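Local coordinates for protein putative modification methylase (Thermus thermophilus, PDB 2ZIG) that probably methylates the exocyclic N4 of cytosine in DNA, taking the methyl group from S-adenosyl-L-methionine, as a putative modification methylase, at residues Ile95-Val100 against Tyr169-Arg174; Pro133-Lys138 against Thr165-Ile170; Gln203-Ile208 against Leu222-Arg227. All blocks are in the same frame, centred on the assembly; numbering follows the deposited sequence.

Contact 1: Ile95-Val100 against Tyr169-Arg174; sequences IVVGDV and YILMQR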
loop_
_atom_site.group_PDB
_atom_site.type_symbol
_atom_site.label_atom_id
_atom_site.label_comp_id
_atom_site.label_asym_id
_atom_site.label_seq_id
_atom_site.Cartn_x
_atom_site.Cartn_y
_atom_site.Cartn_z
ATOM N N ILE B 95 -10.733 2.763 -4.885
ATOM C CA ILE B 95 -10.730 3.627 -3.709
ATOM C C ILE B 95 -9.450 4.460 -3.587
ATOM O O ILE B 95 -8.351 3.919 -3.442
ATOM C CB ILE B 95 -10.910 2.784 -2.427
ATOM C CG1 ILE B 95 -12.146 1.883 -2.571
ATOM C CG2 ILE B 95 -11.081 3.691 -1.233
ATOM C CD1 ILE B 95 -12.321 0.868 -1.451
ATOM N N VAL B 96 -9.601 5.778 -3.661
ATOM C CA VAL B 96 -8.465 6.689 -3.550
ATOM C C VAL B 96 -8.324 7.007 -2.069
ATOM O O VAL B 96 -9.157 7.706 -1.490
ATOM C CB VAL B 96 -8.715 7.972 -4.356
ATOM C CG1 VAL B 96 -7.512 8.902 -4.244
ATOM C CG2 VAL B 96 -8.995 7.607 -5.819
ATOM N N VAL B 97 -7.265 6.471 -1.462
ATOM C CA VAL B 97 -7.020 6.632 -0.030
ATOM C C VAL B 97 -5.616 7.091 0.312
ATOM O O VAL B 97 -4.646 6.530 -0.182
ATOM C CB VAL B 97 -7.169 5.293 0.741
ATOM C CG1 VAL B 97 -7.638 5.566 2.139
ATOM C CG2 VAL B 97 -8.068 4.345 0.008
ATOM N N GLY B 98 -5.521 8.089 1.185
ATOM C CA GLY B 98 -4.229 8.559 1.644
ATOM C C GLY B 98 -4.146 8.095 3.091
ATOM O O GLY B 98 -5.146 8.176 3.809
ATOM N N ASP B 99 -3.001 7.589 3.537
ATOM C CA ASP B 99 -2.921 7.144 4.919
ATOM C C ASP B 99 -2.925 8.327 5.886
ATOM O O ASP B 99 -2.258 9.341 5.669
ATOM C CB ASP B 99 -1.709 6.224 5.118
ATOM C CG ASP B 99 -1.934 4.851 4.492
ATOM O OD1 ASP B 99 -3.069 4.624 4.038
ATOM O OD2 ASP B 99 -1.016 4.007 4.449
ATOM N N VAL B 100 -3.705 8.187 6.952
ATOM C CA VAL B 100 -3.872 9.239 7.948
ATOM C C VAL B 100 -2.800 9.334 9.015
ATOM O O VAL B 100 -2.743 8.522 9.933
ATOM C CB VAL B 100 -5.227 9.089 8.635
ATOM C CG1 VAL B 100 -5.424 10.206 9.650
ATOM C CG2 VAL B 100 -6.332 9.093 7.579
ATOM N N TYR B 169 -2.990 6.042 -2.151
ATOM C CA TYR B 169 -3.124 4.751 -2.800
ATOM C C TYR B 169 -4.430 4.611 -3.566
ATOM O O TYR B 169 -5.493 4.949 -3.062
ATOM C CB TYR B 169 -3.043 3.645 -1.743
ATOM C CG TYR B 169 -1.828 3.734 -0.844
ATOM C CD1 TYR B 169 -0.663 3.024 -1.131
ATOM C CD2 TYR B 169 -1.834 4.558 0.277
ATOM C CE1 TYR B 169 0.477 3.137 -0.312
ATOM C CE2 TYR B 169 -0.711 4.678 1.095
ATOM C CZ TYR B 169 0.440 3.966 0.794
ATOM O OH TYR B 169 1.545 4.094 1.608
ATOM N N ILE B 170 -4.349 4.122 -4.796
ATOM C CA ILE B 170 -5.567 3.926 -5.563
ATOM C C ILE B 170 -5.787 2.433 -5.571
ATOM O O ILE B 170 -5.211 1.720 -6.378
ATOM C CB ILE B 170 -5.448 4.465 -7.000
ATOM C CG1 ILE B 170 -5.181 5.973 -6.954
ATOM C CG2 ILE B 170 -6.754 4.211 -7.766
ATOM C CD1 ILE B 170 -4.975 6.608 -8.326
ATOM N N LEU B 171 -6.603 1.977 -4.623
ATOM C CA LEU B 171 -6.925 0.564 -4.462
ATOM C C LEU B 171 -7.856 0.068 -5.554
ATOM O O LEU B 171 -8.779 0.762 -5.958
ATOM C CB LEU B 171 -7.559 0.339 -3.092
ATOM C CG LEU B 171 -6.720 0.881 -1.928
ATOM C CD1 LEU B 171 -7.471 0.710 -0.612
ATOM C CD2 LEU B 171 -5.397 0.145 -1.886
ATOM N N MET B 172 -7.602 -1.144 -6.027
ATOM C CA MET B 172 -8.408 -1.749 -7.078
ATOM C C MET B 172 -8.981 -3.062 -6.550
ATOM O O MET B 172 -8.245 -4.023 -6.308
ATOM C CB MET B 172 -7.536 -2.013 -8.304
ATOM C CG MET B 172 -6.760 -0.799 -8.794
ATOM S SD MET B 172 -7.715 0.236 -9.900
ATOM C CE MET B 172 -6.446 1.358 -10.506
ATOM N N GLN B 173 -10.297 -3.089 -6.370
ATOM C CA GLN B 173 -10.972 -4.270 -5.863
ATOM C C GLN B 173 -12.006 -4.736 -6.874
ATOM O O GLN B 173 -13.022 -4.072 -7.084
ATOM C CB GLN B 173 -11.627 -3.943 -4.527
ATOM C CG GLN B 173 -10.625 -3.465 -3.484
ATOM C CD GLN B 173 -9.577 -4.509 -3.184
ATOM O OE1 GLN B 173 -8.375 -4.266 -3.327
ATOM N NE2 GLN B 173 -10.026 -5.690 -2.765
ATOM N N ARG B 174 -11.740 -5.881 -7.494
ATOM C CA ARG B 174 -12.626 -6.426 -8.515
ATOM C C ARG B 174 -13.588 -7.488 -8.018
ATOM O O ARG B 174 -13.221 -8.351 -7.222
ATOM C CB ARG B 174 -11.791 -7.004 -9.663
ATOM C CG ARG B 174 -12.601 -7.464 -10.866
ATOM C CD ARG B 174 -11.706 -7.699 -12.078
ATOM N NE ARG B 174 -10.744 -8.777 -11.861
ATOM C CZ ARG B 174 -9.739 -9.062 -12.686
ATOM N NH1 ARG B 174 -8.911 -10.060 -12.412
ATOM N NH2 ARG B 174 -9.552 -8.344 -13.784
#
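Ile95 and Leu171 make a hydrogen-bonded antiparallel pair, as do Val97 and Tyr169, so four backbone bonds join strands 91-97 and 167-174. The first pair is bound from Ile95 N to Leu171 O (3.0 Å) and from Leu171 N to Ile95 O. In the second, Val97 N reaches Tyr169 O almost straight (177° at the hydrogen), and Tyr169 N returns to Val97 O at 2.6 Å. Val96 and Ile170 form the non-hydrogen-bonded pair between them; their CA-H groups point at Tyr169 O and Ile95 O.

Apolar contacts divide between the two faces of the sheet. Val97 CG2 meets Leu171 CD1 at 3.7 Å on the face that packs on helix 115-125, while Val96 CG2 lies 4.3 Å from Ile170 CG1 on the other.

Past the strand end, the Asp99 and Tyr169 side chains cross at about a right angle, carboxylate and ring planes 30° apart, Asp99 OD2 3.4 Å from Tyr169 CE2. Asp99 CG, anti to its carbonyl carbon (chi1 -73°), returns the carboxylate to the ring, and OD2 is hydrogen-bonded to His116 ND1, whose ring stacks with Tyr169. Backbone bonds thus set the pairing inside the methylase core, while a histidine meets one oxygen of the sole carboxylate.

Contact 2: Pro133-Lys138 against Thr165-Ile170; sequences PIIWHK and TEIEYI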
loop_
_atom_site.group_PDB
_atom_site.type_symbol
_atom_site.label_atom_id
_atom_site.label_comp_id
_atom_site.label_asym_id
_atom_site.label_seq_id
_atom_site.Cartn_x
_atom_site.Cartn_y
_atom_site.Cartn_z
ATOM N N PRO B 133 -2.609 -1.840 -6.701
ATOM C CA PRO B 133 -3.091 -0.461 -6.647
ATOM C C PRO B 133 -2.208 0.369 -7.541
ATOM O O PRO B 133 -1.193 -0.115 -8.045
ATOM C CB PRO B 133 -2.883 -0.090 -5.188
ATOM C CG PRO B 133 -1.587 -0.781 -4.898
ATOM C CD PRO B 133 -1.806 -2.160 -5.510
ATOM N N ILE B 134 -2.613 1.618 -7.736
ATOM C CA ILE B 134 -1.830 2.569 -8.500
ATOM C C ILE B 134 -1.393 3.592 -7.441
ATOM O O ILE B 134 -2.184 3.974 -6.567
ATOM C CB ILE B 134 -2.664 3.263 -9.598
ATOM C CG1 ILE B 134 -2.879 2.299 -10.773
ATOM C CG2 ILE B 134 -1.947 4.527 -10.079
ATOM C CD1 ILE B 134 -3.814 2.832 -11.860
ATOM N N ILE B 135 -0.128 3.996 -7.503
ATOM C CA ILE B 135 0.414 4.954 -6.561
ATOM C C ILE B 135 0.251 6.357 -7.108
ATOM O O ILE B 135 0.790 6.688 -8.155
ATOM C CB ILE B 135 1.922 4.726 -6.299
ATOM C CG1 ILE B 135 2.148 3.333 -5.713
ATOM C CG2 ILE B 135 2.454 5.810 -5.335
ATOM C CD1 ILE B 135 1.220 3.004 -4.553
ATOM N N TRP B 136 -0.501 7.183 -6.400
ATOM C CA TRP B 136 -0.674 8.548 -6.839
ATOM C C TRP B 136 0.380 9.416 -6.173
ATOM O O TRP B 136 0.256 9.751 -4.995
ATOM C CB TRP B 136 -2.065 9.057 -6.470
ATOM C CG TRP B 136 -2.268 10.510 -6.792
ATOM C CD1 TRP B 136 -1.660 11.232 -7.791
ATOM C CD2 TRP B 136 -3.182 11.405 -6.151
ATOM N NE1 TRP B 136 -2.148 12.518 -7.806
ATOM C CE2 TRP B 136 -3.081 12.651 -6.810
ATOM C CE3 TRP B 136 -4.081 11.272 -5.083
ATOM C CZ2 TRP B 136 -3.843 13.758 -6.433
ATOM C CZ3 TRP B 136 -4.841 12.376 -4.709
ATOM C CH2 TRP B 136 -4.714 13.601 -5.383
ATOM N N HIS B 137 1.423 9.770 -6.922
ATOM C CA HIS B 137 2.470 10.620 -6.376
ATOM C C HIS B 137 1.895 12.024 -6.426
ATOM O O HIS B 137 2.034 12.751 -7.408
ATOM C CB HIS B 137 3.753 10.521 -7.200
ATOM C CG HIS B 137 4.964 11.005 -6.468
ATOM N ND1 HIS B 137 6.231 10.959 -7.008
ATOM C CD2 HIS B 137 5.103 11.528 -5.228
ATOM C CE1 HIS B 137 7.098 11.432 -6.130
ATOM N NE2 HIS B 137 6.438 11.784 -5.042
ATOM N N LYS B 138 1.214 12.352 -5.341
ATOM C CA LYS B 138 0.516 13.609 -5.135
ATOM C C LYS B 138 1.466 14.793 -5.059
ATOM O O LYS B 138 1.366 15.731 -5.845
ATOM C CB LYS B 138 -0.281 13.496 -3.831
ATOM C CG LYS B 138 -1.542 14.330 -3.714
ATOM C CD LYS B 138 -2.213 14.044 -2.365
ATOM C CE LYS B 138 -3.504 14.833 -2.165
ATOM N NZ LYS B 138 -3.302 16.312 -2.118
ATOM N N THR B 165 4.755 12.659 3.785
ATOM C CA THR B 165 3.843 11.993 2.871
ATOM C C THR B 165 3.760 12.623 1.489
ATOM O O THR B 165 3.418 13.791 1.344
ATOM C CB THR B 165 2.441 11.951 3.456
ATOM O OG1 THR B 165 2.497 11.363 4.758
ATOM C CG2 THR B 165 1.527 11.129 2.571
ATOM N N GLU B 166 4.054 11.838 0.463
ATOM C CA GLU B 166 3.986 12.336 -0.904
ATOM C C GLU B 166 2.970 11.555 -1.726
ATOM O O GLU B 166 2.716 11.902 -2.872
ATOM C CB GLU B 166 5.340 12.189 -1.588
ATOM C CG GLU B 166 6.464 12.944 -0.938
ATOM C CD GLU B 166 7.805 12.522 -1.479
ATOM O OE1 GLU B 166 7.892 12.231 -2.689
ATOM O OE2 GLU B 166 8.779 12.488 -0.699
ATOM N N ILE B 167 2.381 10.515 -1.149
ATOM C CA ILE B 167 1.466 9.680 -1.920
ATOM C C ILE B 167 0.121 9.313 -1.305
ATOM O O ILE B 167 -0.129 9.497 -0.114
ATOM C CB ILE B 167 2.145 8.327 -2.269
ATOM C CG1 ILE B 167 2.335 7.513 -0.977
ATOM C CG2 ILE B 167 3.508 8.568 -2.947
ATOM C CD1 ILE B 167 2.784 6.070 -1.168
ATOM N N GLU B 168 -0.730 8.768 -2.168
ATOM C CA GLU B 168 -2.030 8.239 -1.797
ATOM C C GLU B 168 -2.136 6.949 -2.598
ATOM O O GLU B 168 -1.440 6.777 -3.600
ATOM C CB GLU B 168 -3.159 9.202 -2.141
ATOM C CG GLU B 168 -3.312 10.280 -1.095
ATOM C CD GLU B 168 -4.591 11.050 -1.247
ATOM O OE1 GLU B 168 -5.615 10.423 -1.594
ATOM O OE2 GLU B 168 -4.573 12.275 -1.004
ATOM N N TYR B 169 -2.990 6.042 -2.151
ATOM C CA TYR B 169 -3.124 4.751 -2.800
ATOM C C TYR B 169 -4.430 4.611 -3.566
ATOM O O TYR B 169 -5.493 4.949 -3.062
ATOM C CB TYR B 169 -3.043 3.645 -1.743
ATOM C CG TYR B 169 -1.828 3.734 -0.844
ATOM C CD1 TYR B 169 -0.663 3.024 -1.131
ATOM C CD2 TYR B 169 -1.834 4.558 0.277
ATOM C CE1 TYR B 169 0.477 3.137 -0.312
ATOM C CE2 TYR B 169 -0.711 4.678 1.095
ATOM C CZ TYR B 169 0.440 3.966 0.794
ATOM O OH TYR B 169 1.545 4.094 1.608
ATOM N N ILE B 170 -4.349 4.122 -4.796
ATOM C CA ILE B 170 -5.567 3.926 -5.563
ATOM C C ILE B 170 -5.787 2.433 -5.571
ATOM O O ILE B 170 -5.211 1.720 -6.378
ATOM C CB ILE B 170 -5.448 4.465 -7.000
ATOM C CG1 ILE B 170 -5.181 5.973 -6.954
ATOM C CG2 ILE B 170 -6.754 4.211 -7.766
ATOM C CD1 ILE B 170 -4.975 6.608 -8.326
#
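The His137 imidazole meets Glu166 at its edge: NE2 donates to Glu166 OE1 at 2.8 Å, OE1 accepting with its anti lone pair, and the two planes lie only 21° apart. Glu166 O also lies in the ring plane, by CD2. CG of His137 is anti to the backbone N (chi1 -162°), which carries the ring out alongside Glu166. On one face of the Trp136 indole rests Lys138 CG, while Glu168 runs beside the ring, CB 3.7 Å from CE3. The Glu168 carboxylate is turned 66° to the indole, and its OE2 comes 3.0 Å from Lys138 CE; the ammonium NZ stays 4.4 Å from OE2, beyond a salt bridge.

Four backbone bonds set the antiparallel register, among them Ile170 N to Ile134 O at 2.8 Å and Trp136 N to Glu168 O at 3.0 Å. On the face opposite Trp136, Ile135 packs CG2 against Ile167 CG2 at 3.8 Å and CD1 against Tyr169 CD1 at 3.9 Å.

Strand 129-137 is flanked in the sheet by 167-174 and the short strand 204-205. Trp136 NE1 bonds to Ile208 O beyond that strand, and Gln203 of the second subunit accepts a bond from Glu166 N.

Contact 3: Gln203-Ile208 against Leu222-Arg227; sequences QIWDDI and LELAER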
loop_
_atom_site.group_PDB
_atom_site.type_symbol
_atom_site.label_atom_id
_atom_site.label_comp_id
_atom_site.label_asym_id
_atom_site.label_seq_id
_atom_site.Cartn_x
_atom_site.Cartn_y
_atom_site.Cartn_z
ATOM N N GLN B 203 1.863 1.747 -12.895
ATOM C CA GLN B 203 1.597 1.698 -11.470
ATOM C C GLN B 203 1.811 2.989 -10.687
ATOM O O GLN B 203 1.367 3.097 -9.549
ATOM C CB GLN B 203 2.377 0.535 -10.829
ATOM C CG GLN B 203 2.074 0.356 -9.348
ATOM C CD GLN B 203 2.271 -1.069 -8.848
ATOM O OE1 GLN B 203 3.247 -1.736 -9.186
ATOM N NE2 GLN B 203 1.352 -1.525 -8.020
ATOM N N ILE B 204 2.473 3.974 -11.282
ATOM C CA ILE B 204 2.689 5.237 -10.580
ATOM C C ILE B 204 2.279 6.434 -11.441
ATOM O O ILE B 204 2.691 6.553 -12.599
ATOM C CB ILE B 204 4.175 5.390 -10.152
ATOM C CG1 ILE B 204 4.555 4.239 -9.218
ATOM C CG2 ILE B 204 4.398 6.725 -9.425
ATOM C CD1 ILE B 204 5.997 4.286 -8.726
ATOM N N TRP B 205 1.430 7.292 -10.880
ATOM C CA TRP B 205 0.981 8.498 -11.570
ATOM C C TRP B 205 1.652 9.683 -10.885
ATOM O O TRP B 205 1.353 9.988 -9.728
ATOM C CB TRP B 205 -0.545 8.652 -11.477
ATOM C CG TRP B 205 -1.320 7.661 -12.312
ATOM C CD1 TRP B 205 -0.805 6.753 -13.195
ATOM C CD2 TRP B 205 -2.745 7.510 -12.366
ATOM N NE1 TRP B 205 -1.816 6.051 -13.794
ATOM C CE2 TRP B 205 -3.018 6.493 -13.306
ATOM C CE3 TRP B 205 -3.818 8.133 -11.711
ATOM C CZ2 TRP B 205 -4.330 6.079 -13.612
ATOM C CZ3 TRP B 205 -5.117 7.724 -12.010
ATOM C CH2 TRP B 205 -5.361 6.704 -12.954
ATOM N N ASP B 206 2.557 10.353 -11.591
ATOM C CA ASP B 206 3.260 11.491 -11.005
ATOM C C ASP B 206 3.004 12.783 -11.760
ATOM O O ASP B 206 3.663 13.798 -11.511
ATOM C CB ASP B 206 4.766 11.210 -10.958
ATOM C CG ASP B 206 5.390 11.116 -12.339
ATOM O OD1 ASP B 206 4.644 11.066 -13.339
ATOM O OD2 ASP B 206 6.635 11.079 -12.426
ATOM N N ASP B 207 2.036 12.749 -12.670
ATOM C CA ASP B 207 1.710 13.919 -13.479
ATOM C C ASP B 207 0.405 14.605 -13.077
ATOM O O ASP B 207 -0.142 15.394 -13.844
ATOM C CB ASP B 207 1.644 13.520 -14.953
ATOM C CG ASP B 207 0.621 12.424 -15.220
ATOM O OD1 ASP B 207 0.201 11.737 -14.260
ATOM O OD2 ASP B 207 0.243 12.236 -16.398
ATOM N N ILE B 208 -0.101 14.299 -11.884
ATOM C CA ILE B 208 -1.330 14.920 -11.406
ATOM C C ILE B 208 -1.142 15.359 -9.955
ATOM O O ILE B 208 -1.385 14.588 -9.023
ATOM C CB ILE B 208 -2.524 13.951 -11.466
ATOM C CG1 ILE B 208 -2.719 13.436 -12.888
ATOM C CG2 ILE B 208 -3.782 14.661 -10.999
ATOM C CD1 ILE B 208 -3.825 12.402 -12.997
ATOM N N LEU B 222 -10.248 16.350 -10.726
ATOM C CA LEU B 222 -11.165 15.825 -11.717
ATOM C C LEU B 222 -10.362 14.927 -12.670
ATOM O O LEU B 222 -10.788 13.827 -13.019
ATOM C CB LEU B 222 -11.790 16.971 -12.506
ATOM C CG LEU B 222 -13.219 16.826 -13.032
ATOM C CD1 LEU B 222 -13.371 17.746 -14.231
ATOM C CD2 LEU B 222 -13.520 15.392 -13.433
ATOM N N GLU B 223 -9.190 15.402 -13.076
ATOM C CA GLU B 223 -8.360 14.649 -13.997
ATOM C C GLU B 223 -8.068 13.225 -13.540
ATOM O O GLU B 223 -8.029 12.301 -14.353
ATOM C CB GLU B 223 -7.047 15.386 -14.259
ATOM C CG GLU B 223 -6.068 14.557 -15.060
ATOM C CD GLU B 223 -4.911 15.370 -15.596
ATOM O OE1 GLU B 223 -4.333 16.177 -14.829
ATOM O OE2 GLU B 223 -4.572 15.188 -16.786
ATOM N N LEU B 224 -7.853 13.049 -12.247
ATOM C CA LEU B 224 -7.578 11.724 -11.705
ATOM C C LEU B 224 -8.836 10.858 -11.842
ATOM O O LEU B 224 -8.759 9.672 -12.155
ATOM C CB LEU B 224 -7.155 11.847 -10.241
ATOM C CG LEU B 224 -6.653 10.605 -9.492
ATOM C CD1 LEU B 224 -5.915 11.035 -8.247
ATOM C CD2 LEU B 224 -7.812 9.704 -9.120
ATOM N N ALA B 225 -10.001 11.454 -11.612
ATOM C CA ALA B 225 -11.244 10.696 -11.739
ATOM C C ALA B 225 -11.529 10.370 -13.206
ATOM O O ALA B 225 -11.949 9.258 -13.537
ATOM C CB ALA B 225 -12.409 11.482 -11.136
ATOM N N GLU B 226 -11.300 11.335 -14.093
ATOM C CA GLU B 226 -11.566 11.096 -15.510
ATOM C C GLU B 226 -10.705 9.965 -16.046
ATOM O O GLU B 226 -11.152 9.167 -16.853
ATOM C CB GLU B 226 -11.329 12.364 -16.328
ATOM C CG GLU B 226 -12.301 13.470 -16.002
ATOM C CD GLU B 226 -11.999 14.742 -16.755
ATOM O OE1 GLU B 226 -10.820 15.156 -16.754
ATOM O OE2 GLU B 226 -12.929 15.334 -17.337
ATOM N N ARG B 227 -9.463 9.906 -15.592
ATOM C CA ARG B 227 -8.541 8.867 -16.025
ATOM C C ARG B 227 -9.072 7.489 -15.599
ATOM O O ARG B 227 -9.060 6.541 -16.380
ATOM C CB ARG B 227 -7.161 9.147 -15.420
ATOM C CG ARG B 227 -6.016 8.345 -15.995
ATOM C CD ARG B 227 -4.657 8.864 -15.484
ATOM N NE ARG B 227 -4.256 10.134 -16.096
ATOM C CZ ARG B 227 -3.058 10.697 -15.945
ATOM N NH1 ARG B 227 -2.126 10.113 -15.189
ATOM N NH2 ARG B 227 -2.771 11.828 -16.582
#
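A salt-bridge network of Asp207, Arg227 and Glu223 ties the turn after strand 204-205 to the first turns of helix 222-232. Arg227 grips Asp207 end-on with two nitrogens: NH1 donates to OD1 at 3.0 Å, along its syn lone pair, and NH2 to OD2 at 3.0 Å, reaching that oxygen from above the carboxylate plane. The two flat groups are turned 46° apart. Glu223 OE2 joins more loosely, a long 3.8 Å from NH2, so a second, more distant acid also faces that nitrogen.

Arg227 arrives there by sliding over Trp205. Its CG is anti to the backbone N (chi1 -167°), and a bend at chi3 carries the chain across the indole. CD sits over one face of the six-membered ring in a CH-pi contact, 3.4 Å from its centroid, while CZ stands over the five-membered ring, 4.9 Å from the centroid, as a cation-pi pair in which the guanidinium is nearly upright on the indole (78° between planes). Strand 204-205 is an outermost strand of the chain's mixed, Rossmann-like sheet, and helix 222-232 packs beside it.

The guanidinium has Ile208 CD1 centred over one face, 3.5 Å from CZ. Ile208 also crosses Glu223, CG1 meeting OE1 at 3.7 Å. Leu224 CG abuts the edge of the indole at CZ3. An alanine in place of Arg227 would remove the double grip and is likely to leave Asp207 without its cationic mate and the Trp205 face uncovered on this side. Trp205 NE1 is bonded to Phe200 O in helix 194-200, which fixes the indole from its pyrrole side.

How the contacts relate
Contacts 1 and 2 are seams of one sheet: both use strand 167-174, share Tyr169 and Ile170, and bind 91-97 and 129-137. Contact 3 joins an outermost strand, 204-205, to a helix. All three are largely buried. Contact 1 is the most central, its centre about 8 Å from that of the chain, and chiefly backbone bonds and aliphatic packing. Contact 2, centred about 14 Å from the chain centre, has an apolar half and a partly exposed polar end with a His-carboxylate bond. Contact 3, centred about 13 Å from it, relies mainly on side chains, a buried arginine pairing to a partly exposed aspartate. Trp136, packed on Leu224, links contacts 2 and 3; Ile170, on Trp205, contacts 1 and 3.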